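Type-iv like pilin ttha1219 (Thermus thermophilus, PDB 5G23) is a type IV pilin-like protein, resembling type II secretion pseudopilins, that is probably involved in the pilus and DNA-uptake machinery of natural competence. Local coordinates at residues B[62-73]-B[84-94]; B[96-107]-B[118-128]. All coordinates share one frame; numbering follows the deposited sequence.

Contact 1 (B[62-73]-B[84-94])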
loop_
_atom_site.group_PDB
_atom_site.type_symbol
_atom_site.label_atom_id
_atom_site.label_comp_id
_atom_site.label_asym_id
_atom_site.label_seq_id
_atom_site.Cartn_x
_atom_site.Cartn_y
_atom_site.Cartn_z
ATOM N N THR B 62 12.589 0.442 -3.228
ATOM C CA THR B 62 13.085 0.188 -4.572
ATOM C C THR B 62 13.960 1.335 -5.158
ATOM O O THR B 62 14.580 1.186 -6.170
ATOM C CB THR B 62 11.896 -0.107 -5.555
ATOM O OG1 THR B 62 11.116 1.061 -5.817
ATOM C CG2 THR B 62 10.913 -1.072 -4.990
ATOM N N VAL B 63 13.977 2.508 -4.514
ATOM C CA VAL B 63 14.614 3.673 -5.133
ATOM C C VAL B 63 16.063 3.379 -5.368
ATOM O O VAL B 63 16.752 2.890 -4.500
ATOM C CB VAL B 63 14.339 4.934 -4.288
ATOM C CG1 VAL B 63 15.177 6.065 -4.777
ATOM C CG2 VAL B 63 12.874 5.315 -4.428
ATOM N N GLY B 64 16.536 3.667 -6.588
ATOM C CA GLY B 64 17.892 3.456 -6.948
ATOM C C GLY B 64 18.140 2.131 -7.655
ATOM O O GLY B 64 19.198 1.918 -8.168
ATOM N N TYR B 65 17.147 1.266 -7.707
ATOM C CA TYR B 65 17.306 -0.103 -8.218
ATOM C C TYR B 65 17.803 -0.098 -9.635
ATOM O O TYR B 65 17.155 0.467 -10.521
ATOM C CB TYR B 65 15.983 -0.833 -8.157
ATOM C CG TYR B 65 16.069 -2.280 -8.571
ATOM C CD1 TYR B 65 16.710 -3.206 -7.748
ATOM C CD2 TYR B 65 15.522 -2.711 -9.752
ATOM C CE1 TYR B 65 16.792 -4.544 -8.101
ATOM C CE2 TYR B 65 15.614 -4.041 -10.132
ATOM C CZ TYR B 65 16.243 -4.946 -9.296
ATOM O OH TYR B 65 16.346 -6.243 -9.687
ATOM N N ARG B 66 18.985 -0.676 -9.808
ATOM C CA ARG B 66 19.720 -0.799 -11.060
ATOM C C ARG B 66 19.838 0.523 -11.797
ATOM O O ARG B 66 19.850 0.533 -13.009
ATOM C CB ARG B 66 19.124 -1.933 -11.916
ATOM C CG ARG B 66 19.166 -3.285 -11.202
ATOM C CD ARG B 66 18.523 -4.427 -11.976
ATOM N NE ARG B 66 19.003 -4.483 -13.349
ATOM C CZ ARG B 66 18.409 -5.159 -14.340
ATOM N NH1 ARG B 66 17.322 -5.910 -14.121
ATOM N NH2 ARG B 66 18.919 -5.099 -15.555
ATOM N N LEU B 67 19.950 1.635 -11.066
ATOM C CA LEU B 67 19.924 2.968 -11.648
ATOM C C LEU B 67 21.293 3.589 -11.685
ATOM O O LEU B 67 22.071 3.418 -10.782
ATOM C CB LEU B 67 18.994 3.885 -10.841
ATOM C CG LEU B 67 18.531 5.178 -11.492
ATOM C CD1 LEU B 67 17.462 4.877 -12.507
ATOM C CD2 LEU B 67 17.983 6.169 -10.518
ATOM N N THR B 68 21.584 4.319 -12.750
ATOM C CA THR B 68 22.704 5.249 -12.787
ATOM C C THR B 68 22.128 6.654 -12.835
ATOM O O THR B 68 21.117 6.903 -13.508
ATOM C CB THR B 68 23.567 5.007 -14.082
ATOM O OG1 THR B 68 24.517 3.998 -13.803
ATOM C CG2 THR B 68 24.315 6.239 -14.535
ATOM N N GLY B 69 22.775 7.591 -12.171
ATOM C CA GLY B 69 22.281 8.958 -12.143
ATOM C C GLY B 69 21.510 9.271 -10.845
ATOM O O GLY B 69 21.713 8.594 -9.823
ATOM N N GLN B 70 20.659 10.284 -10.911
ATOM C CA GLN B 70 19.996 10.844 -9.757
ATOM C C GLN B 70 18.892 9.882 -9.307
ATOM O O GLN B 70 18.026 9.501 -10.090
ATOM C CB GLN B 70 19.415 12.231 -10.061
ATOM C CG GLN B 70 18.895 12.896 -8.813
ATOM C CD GLN B 70 18.515 14.337 -9.004
ATOM O OE1 GLN B 70 17.525 14.653 -9.688
ATOM N NE2 GLN B 70 19.220 15.216 -8.332
ATOM N N ALA B 71 18.981 9.464 -8.060
ATOM C CA ALA B 71 18.142 8.394 -7.540
ATOM C C ALA B 71 17.163 8.867 -6.492
ATOM O O ALA B 71 16.129 8.274 -6.339
ATOM C CB ALA B 71 19.029 7.278 -6.957
ATOM N N LEU B 72 17.497 9.939 -5.776
ATOM C CA LEU B 72 16.708 10.412 -4.667
ATOM C C LEU B 72 16.920 11.894 -4.499
ATOM O O LEU B 72 18.082 12.395 -4.566
ATOM C CB LEU B 72 17.103 9.677 -3.387
ATOM C CG LEU B 72 16.281 9.981 -2.151
ATOM C CD1 LEU B 72 14.973 9.260 -2.194
ATOM C CD2 LEU B 72 17.045 9.604 -0.876
ATOM N N VAL B 73 15.838 12.597 -4.236
ATOM C CA VAL B 73 15.918 13.988 -3.786
ATOM C C VAL B 73 15.025 14.166 -2.603
ATOM O O VAL B 73 13.819 13.894 -2.660
ATOM C CB VAL B 73 15.494 14.995 -4.882
ATOM C CG1 VAL B 73 15.552 16.405 -4.358
ATOM C CG2 VAL B 73 16.413 14.934 -6.082
ATOM N N GLN B 84 11.383 12.637 -3.581
ATOM C CA GLN B 84 11.323 12.066 -4.934
ATOM C C GLN B 84 12.380 10.993 -5.104
ATOM O O GLN B 84 13.487 11.155 -4.611
ATOM C CB GLN B 84 11.473 13.113 -6.029
ATOM C CG GLN B 84 10.577 14.340 -5.909
ATOM C CD GLN B 84 11.087 15.463 -6.772
ATOM O OE1 GLN B 84 10.797 15.497 -7.964
ATOM N NE2 GLN B 84 11.957 16.306 -6.218
ATOM N N GLY B 85 12.053 9.945 -5.883
ATOM C CA GLY B 85 12.944 8.871 -6.168
ATOM C C GLY B 85 12.759 8.231 -7.545
ATOM O O GLY B 85 11.704 8.335 -8.142
ATOM N N TRP B 86 13.813 7.624 -8.054
ATOM C CA TRP B 86 13.755 6.990 -9.409
ATOM C C TRP B 86 14.364 5.594 -9.288
ATOM O O TRP B 86 15.197 5.302 -8.386
ATOM C CB TRP B 86 14.488 7.846 -10.427
ATOM C CG TRP B 86 13.893 9.172 -10.654
ATOM C CD1 TRP B 86 13.026 9.509 -11.636
ATOM C CD2 TRP B 86 14.085 10.357 -9.862
ATOM N NE1 TRP B 86 12.631 10.820 -11.493
ATOM C CE2 TRP B 86 13.293 11.363 -10.418
ATOM C CE3 TRP B 86 14.838 10.638 -8.702
ATOM C CZ2 TRP B 86 13.229 12.640 -9.880
ATOM C CZ3 TRP B 86 14.830 11.909 -8.197
ATOM C CH2 TRP B 86 13.988 12.913 -8.776
ATOM N N PHE B 87 13.956 4.721 -10.162
ATOM C CA PHE B 87 14.473 3.347 -10.229
ATOM C C PHE B 87 14.225 2.772 -11.619
ATOM O O PHE B 87 13.397 3.275 -12.380
ATOM C CB PHE B 87 13.815 2.456 -9.181
ATOM C CG PHE B 87 12.296 2.485 -9.251
ATOM C CD1 PHE B 87 11.573 3.497 -8.666
ATOM C CD2 PHE B 87 11.618 1.503 -9.912
ATOM C CE1 PHE B 87 10.164 3.553 -8.751
ATOM C CE2 PHE B 87 10.214 1.507 -9.975
ATOM C CZ PHE B 87 9.499 2.551 -9.419
ATOM N N LEU B 88 14.956 1.716 -11.941
ATOM C CA LEU B 88 14.802 0.997 -13.175
ATOM C C LEU B 88 13.754 -0.077 -13.006
ATOM O O LEU B 88 13.738 -0.805 -12.039
ATOM C CB LEU B 88 16.095 0.311 -13.572
ATOM C CG LEU B 88 16.046 -0.337 -14.970
ATOM C CD1 LEU B 88 16.026 0.717 -16.048
ATOM C CD2 LEU B 88 17.213 -1.288 -15.198
ATOM N N CYS B 89 12.846 -0.159 -13.936
ATOM C CA CYS B 89 11.851 -1.215 -13.911
ATOM C C CYS B 89 12.339 -2.541 -14.492
ATOM O O CYS B 89 12.792 -2.551 -15.599
ATOM C CB CYS B 89 10.640 -0.723 -14.674
ATOM S SG CYS B 89 9.689 0.391 -13.712
ATOM N N GLU B 90 12.173 -3.640 -13.747
ATOM C CA GLU B 90 12.353 -5.046 -14.217
ATOM C C GLU B 90 10.947 -5.666 -14.292
ATOM O O GLU B 90 10.171 -5.584 -13.324
ATOM C CB GLU B 90 13.199 -5.882 -13.219
ATOM C CG GLU B 90 13.535 -7.389 -13.535
ATOM C CD GLU B 90 14.797 -7.892 -12.742
ATOM O OE1 GLU B 90 15.372 -6.975 -12.062
ATOM O OE2 GLU B 90 15.263 -9.111 -12.755
ATOM N N ALA B 91 10.601 -6.255 -15.423
ATOM C CA ALA B 91 9.288 -6.892 -15.578
ATOM C C ALA B 91 8.929 -7.850 -14.417
ATOM O O ALA B 91 9.798 -8.548 -13.891
ATOM C CB ALA B 91 9.229 -7.644 -16.892
ATOM N N GLY B 92 7.656 -7.846 -14.016
ATOM C CA GLY B 92 7.119 -8.838 -13.106
ATOM C C GLY B 92 7.215 -8.472 -11.632
ATOM O O GLY B 92 6.534 -9.091 -10.801
ATOM N N MET B 93 8.037 -7.486 -11.309
ATOM C CA MET B 93 8.354 -7.153 -9.890
ATOM C C MET B 93 7.385 -6.146 -9.272
ATOM O O MET B 93 6.906 -6.345 -8.154
ATOM C CB MET B 93 9.841 -6.709 -9.743
ATOM C CG MET B 93 10.808 -7.903 -9.581
ATOM S SD MET B 93 12.617 -7.641 -9.416
ATOM C CE MET B 93 12.800 -6.312 -8.222
ATOM N N GLU B 94 7.078 -5.070 -9.994
ATOM C CA GLU B 94 6.360 -3.946 -9.441
ATOM C C GLU B 94 5.248 -3.550 -10.400
ATOM O O GLU B 94 5.453 -3.439 -11.606
ATOM C CB GLU B 94 7.277 -2.766 -9.122
ATOM C CG GLU B 94 8.520 -3.198 -8.236
ATOM C CD GLU B 94 8.242 -3.267 -6.707
ATOM O OE1 GLU B 94 7.841 -2.214 -6.134
ATOM O OE2 GLU B 94 8.410 -4.354 -6.048
HETATM O O HOH W 1 12.213 16.152 -3.362
#
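Y65 and R66 reach the carboxylate of E90. Y65 OH donates to E90 OE1 at 2.7 Å, meeting it on the syn side and 26° out of the carboxylate plane. R66 NH1 forms a salt bridge with the same oxygen at 3.0 Å. Its hydrogen bond is weak, and the guanidinium and carboxylate planes are perpendicular. These donors probably offset some repulsion from E90 of the second subunit, whose OE2 lies near this E90 OE2. With CG anti to the backbone N (chi1 -176°), the Y65 ring runs out alongside the 84-94 segment.

Backbone bonds join the segments at two places. In the overlapping type II turns T62-Y65 and G64-L67, G64 N donates to W86 O and Y65 O accepts from L88 N. In the hairpin, V73 and Q84 form an antiparallel hydrogen-bonded pair, closed by V73 N to Q84 O at 2.8 Å and Q84 N to V73 O at 2.9 Å. One water links V73 O to Q84 NE2.

The remaining contacts surround flat groups. M93 makes an oblique Met-aromatic contact with Y65, its SD 5.4 Å from the ring centroid. L88 CD2 lies over one face of the R66 guanidinium. T62 OG1, which is bonded to E59 O, sits over the centre of the F87 ring. V73 CG2 touches the W86 ring edge at CZ3, 4.0 Å away. A phenylalanine in place of Y65 would probably leave E90 OE1 with R66 as its one partner across this contact and the ring less firmly anchored.

The two turns carry the chain from helix 44-61 into strand 69-75, which hairpins with strand 82-88. A71 and L72 both face V162 in a classic beta bulge against strand 160-165. Strand 104-112 flanks strand 82-88.

Contact 2 (B[96-107]-B[118-128])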
loop_
_atom_site.group_PDB
_atom_site.type_symbol
_atom_site.label_atom_id
_atom_site.label_comp_id
_atom_site.label_asym_id
_atom_site.label_seq_id
_atom_site.Cartn_x
_atom_site.Cartn_y
_atom_site.Cartn_z
ATOM N N ILE B 96 3.517 -0.835 -10.998
ATOM C CA ILE B 96 3.630 0.420 -11.746
ATOM C C ILE B 96 4.583 0.277 -12.937
ATOM O O ILE B 96 4.414 0.976 -13.913
ATOM C CB ILE B 96 4.092 1.597 -10.835
ATOM C CG1 ILE B 96 3.798 2.936 -11.564
ATOM C CG2 ILE B 96 5.566 1.416 -10.449
ATOM C CD1 ILE B 96 2.350 3.382 -11.456
ATOM N N CYS B 97 5.550 -0.651 -12.851
ATOM C CA CYS B 97 6.469 -0.984 -13.940
ATOM C C CYS B 97 5.832 -1.753 -15.072
ATOM O O CYS B 97 6.435 -1.907 -16.087
ATOM C CB CYS B 97 7.665 -1.822 -13.435
ATOM S SG CYS B 97 8.748 -0.849 -12.373
ATOM N N GLY B 98 4.634 -2.279 -14.885
ATOM C CA GLY B 98 3.906 -2.959 -15.948
ATOM C C GLY B 98 4.180 -2.678 -17.424
ATOM O O GLY B 98 4.269 -3.621 -18.208
ATOM N N GLU B 99 4.292 -1.395 -17.806
ATOM C CA GLU B 99 4.619 -0.982 -19.184
ATOM C C GLU B 99 6.013 -0.279 -19.333
ATOM O O GLU B 99 6.280 0.409 -20.338
ATOM C CB GLU B 99 3.528 -0.045 -19.705
ATOM C CG GLU B 99 2.083 -0.468 -19.424
ATOM C CD GLU B 99 1.146 0.705 -19.658
ATOM O OE1 GLU B 99 1.638 1.851 -19.547
ATOM O OE2 GLU B 99 -0.055 0.491 -19.969
ATOM N N SER B 100 6.913 -0.495 -18.383
ATOM C CA SER B 100 8.149 0.273 -18.368
ATOM C C SER B 100 9.332 -0.632 -18.189
ATOM O O SER B 100 10.355 -0.191 -17.649
ATOM C CB SER B 100 8.135 1.336 -17.268
ATOM O OG SER B 100 6.927 2.055 -17.240
ATOM N N MET B 101 9.215 -1.876 -18.662
ATOM C CA MET B 101 10.323 -2.835 -18.598
ATOM C C MET B 101 11.669 -2.260 -19.145
ATOM O O MET B 101 11.741 -1.759 -20.273
ATOM C CB MET B 101 9.909 -4.106 -19.346
ATOM C CG MET B 101 8.691 -4.797 -18.722
ATOM S SD MET B 101 7.096 -4.509 -19.551
ATOM C CE MET B 101 6.115 -5.912 -18.980
ATOM N N GLY B 102 12.726 -2.301 -18.326
ATOM C CA GLY B 102 14.027 -1.722 -18.697
ATOM C C GLY B 102 14.059 -0.214 -18.823
ATOM O O GLY B 102 14.966 0.367 -19.425
ATOM N N GLU B 103 13.049 0.421 -18.273
ATOM C CA GLU B 103 12.913 1.892 -18.287
ATOM C C GLU B 103 12.867 2.490 -16.873
ATOM O O GLU B 103 12.361 1.876 -15.931
ATOM C CB GLU B 103 11.674 2.240 -19.120
ATOM C CG GLU B 103 11.954 1.995 -20.590
ATOM C CD GLU B 103 10.706 2.053 -21.483
ATOM O OE1 GLU B 103 9.552 2.195 -20.956
ATOM O OE2 GLU B 103 10.911 1.929 -22.727
ATOM N N VAL B 104 13.291 3.742 -16.776
ATOM C CA VAL B 104 13.317 4.454 -15.495
ATOM C C VAL B 104 11.951 4.991 -15.129
ATOM O O VAL B 104 11.224 5.537 -15.977
ATOM C CB VAL B 104 14.288 5.657 -15.614
ATOM C CG1 VAL B 104 14.360 6.420 -14.304
ATOM C CG2 VAL B 104 15.660 5.197 -15.993
ATOM N N ARG B 105 11.569 4.849 -13.859
ATOM C CA ARG B 105 10.363 5.423 -13.343
ATOM C C ARG B 105 10.674 6.321 -12.137
ATOM O O ARG B 105 11.649 6.108 -11.463
ATOM C CB ARG B 105 9.441 4.346 -12.891
ATOM C CG ARG B 105 8.905 3.681 -14.162
ATOM C CD ARG B 105 7.572 3.027 -13.933
ATOM N NE ARG B 105 6.640 4.074 -13.568
ATOM C CZ ARG B 105 5.796 4.646 -14.411
ATOM N NH1 ARG B 105 5.764 4.279 -15.684
ATOM N NH2 ARG B 105 4.980 5.587 -13.942
ATOM N N GLY B 106 9.842 7.327 -11.941
ATOM C CA GLY B 106 9.927 8.214 -10.802
ATOM C C GLY B 106 8.717 8.092 -9.907
ATOM O O GLY B 106 7.609 7.724 -10.316
ATOM N N THR B 107 8.920 8.520 -8.689
ATOM C CA THR B 107 7.914 8.517 -7.684
ATOM C C THR B 107 8.145 9.693 -6.767
ATOM O O THR B 107 9.300 10.060 -6.481
ATOM C CB THR B 107 7.934 7.152 -6.929
ATOM O OG1 THR B 107 6.734 7.037 -6.145
ATOM C CG2 THR B 107 9.160 7.001 -6.029
ATOM N N TRP B 118 0.687 11.696 -3.722
ATOM C CA TRP B 118 1.633 10.914 -4.441
ATOM C C TRP B 118 1.586 11.174 -5.917
ATOM O O TRP B 118 0.475 11.417 -6.498
ATOM C CB TRP B 118 1.303 9.420 -4.221
ATOM C CG TRP B 118 2.136 8.465 -5.046
ATOM C CD1 TRP B 118 3.514 8.282 -5.019
ATOM C CD2 TRP B 118 1.651 7.562 -6.042
ATOM N NE1 TRP B 118 3.890 7.291 -5.890
ATOM C CE2 TRP B 118 2.774 6.838 -6.539
ATOM C CE3 TRP B 118 0.368 7.243 -6.511
ATOM C CZ2 TRP B 118 2.663 5.887 -7.548
ATOM C CZ3 TRP B 118 0.251 6.232 -7.536
ATOM C CH2 TRP B 118 1.400 5.592 -8.027
ATOM N N GLY B 119 2.728 11.115 -6.576
ATOM C CA GLY B 119 2.730 11.045 -8.054
ATOM C C GLY B 119 3.824 10.174 -8.639
ATOM O O GLY B 119 4.754 9.770 -7.931
ATOM N N ALA B 120 3.638 9.796 -9.896
ATOM C CA ALA B 120 4.491 8.896 -10.588
ATOM C C ALA B 120 4.764 9.351 -12.013
ATOM O O ALA B 120 3.924 9.980 -12.614
ATOM C CB ALA B 120 3.870 7.509 -10.641
ATOM N N CYS B 121 5.901 8.992 -12.550
ATOM C CA CYS B 121 6.246 9.375 -13.896
ATOM C C CYS B 121 7.166 8.392 -14.494
ATOM O O CYS B 121 7.760 7.542 -13.824
ATOM C CB CYS B 121 6.900 10.806 -13.901
ATOM S SG CYS B 121 8.394 10.940 -12.885
ATOM N N LYS B 122 7.328 8.506 -15.772
ATOM C CA LYS B 122 8.260 7.688 -16.500
ATOM C C LYS B 122 9.343 8.535 -17.165
ATOM O O LYS B 122 9.066 9.601 -17.681
ATOM C CB LYS B 122 7.477 6.939 -17.554
ATOM C CG LYS B 122 8.246 5.817 -18.172
ATOM C CD LYS B 122 7.417 5.261 -19.331
ATOM C CE LYS B 122 8.163 4.304 -20.178
ATOM N NZ LYS B 122 7.112 3.405 -20.737
ATOM N N GLY B 123 10.545 8.026 -17.171
ATOM C CA GLY B 123 11.647 8.656 -17.902
ATOM C C GLY B 123 12.729 9.098 -16.963
ATOM O O GLY B 123 12.475 9.499 -15.847
ATOM N N GLU B 124 13.965 9.023 -17.410
ATOM C CA GLU B 124 15.077 9.534 -16.647
ATOM C C GLU B 124 14.836 10.986 -16.206
ATOM O O GLU B 124 14.510 11.817 -17.035
ATOM C CB GLU B 124 16.307 9.494 -17.520
ATOM C CG GLU B 124 16.754 8.126 -18.043
ATOM C CD GLU B 124 15.841 7.502 -19.148
ATOM O OE1 GLU B 124 15.000 8.205 -19.800
ATOM O OE2 GLU B 124 15.973 6.279 -19.390
ATOM N N GLY B 125 14.961 11.274 -14.920
ATOM C CA GLY B 125 14.757 12.633 -14.356
ATOM C C GLY B 125 13.345 13.182 -14.435
ATOM O O GLY B 125 13.135 14.418 -14.333
ATOM N N CYS B 126 12.354 12.314 -14.673
ATOM C CA CYS B 126 10.983 12.825 -14.821
ATOM C C CYS B 126 10.567 13.422 -13.535
ATOM O O CYS B 126 11.012 12.991 -12.434
ATOM C CB CYS B 126 10.021 11.706 -15.255
ATOM S SG CYS B 126 9.872 10.322 -14.101
ATOM N N ALA B 127 9.761 14.487 -13.618
ATOM C CA ALA B 127 9.284 15.149 -12.413
ATOM C C ALA B 127 7.927 14.576 -12.074
ATOM O O ALA B 127 6.991 14.798 -12.812
ATOM C CB ALA B 127 9.179 16.670 -12.653
ATOM N N PRO B 128 7.788 13.862 -10.957
ATOM C CA PRO B 128 6.423 13.407 -10.658
ATOM C C PRO B 128 5.448 14.543 -10.298
ATOM O O PRO B 128 5.808 15.415 -9.552
ATOM C CB PRO B 128 6.609 12.484 -9.458
ATOM C CG PRO B 128 8.072 12.462 -9.097
ATOM C CD PRO B 128 8.807 13.426 -9.999
HETATM O O HOH W 2 13.114 5.374 -19.387
#
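G106 and C121 form an antiparallel hydrogen-bonded pair in the beta hairpin of strands 104-112 and 115-122. G106 N donates to C121 O at 2.8 Å, and C121 N to G106 O at 3.1 Å. Beyond this pair G123 N donates to V104 O. The C121-C126 disulfide packs against G106, with C121 SG 3.8 Å from G106 CA. Both sulfurs lie against the G106 backbone, where no side chain intervenes.

R105 lies across the K122 strand. C121 O sits over one face of its guanidinium, 3.2 Å above the plane, and A120 CB is at its edge. The chain bends at chi3 (63°), and S100 OG accepts from NH1 in the guanidinium plane. That bond helps fix the rotation of the group. K122 is extended, and its NZ donates to E99 O at 3.1 Å. A salt bridge from NZ to E103 OE1 is less certain, because that oxygen is crowded in the model.

In the next shell, the type II turn S100-E103 leads into strand 104-112, and the turn G123-C126 follows strand 115-122. A water bridges V104 N and E124 OE2. C126 O accepts from W86 NE1 on the neighbouring hairpin.

At the far end of the direct pairing, T107 OG1, also bonded to E59 OE2 of helix 44-61, accepts a hydrogen bond from W118 NE1 at 2.9 Å, almost in the indole plane.

Overall arrangement
Contacts 1 and 2 are successive hairpins of one antiparallel sheet. Their centres are about 8 Å apart, and strands 82-88 and 104-112 are neighbours in it. G85 pairs with T107 and F87 with R105 through backbone hydrogen bonds. The C89-C97 disulfide, 2.1 Å between the SG atoms, covalently joins segment 84-94 to segment 96-107. C89 O also lies 2.7 Å from G102 N, a probable hydrogen bond. Both contacts reach the second subunit. There G92 O of contact 1 accepts from N233 ND2 of that subunit, M93 packs on its M93, and W118 of contact 2 packs on its R58.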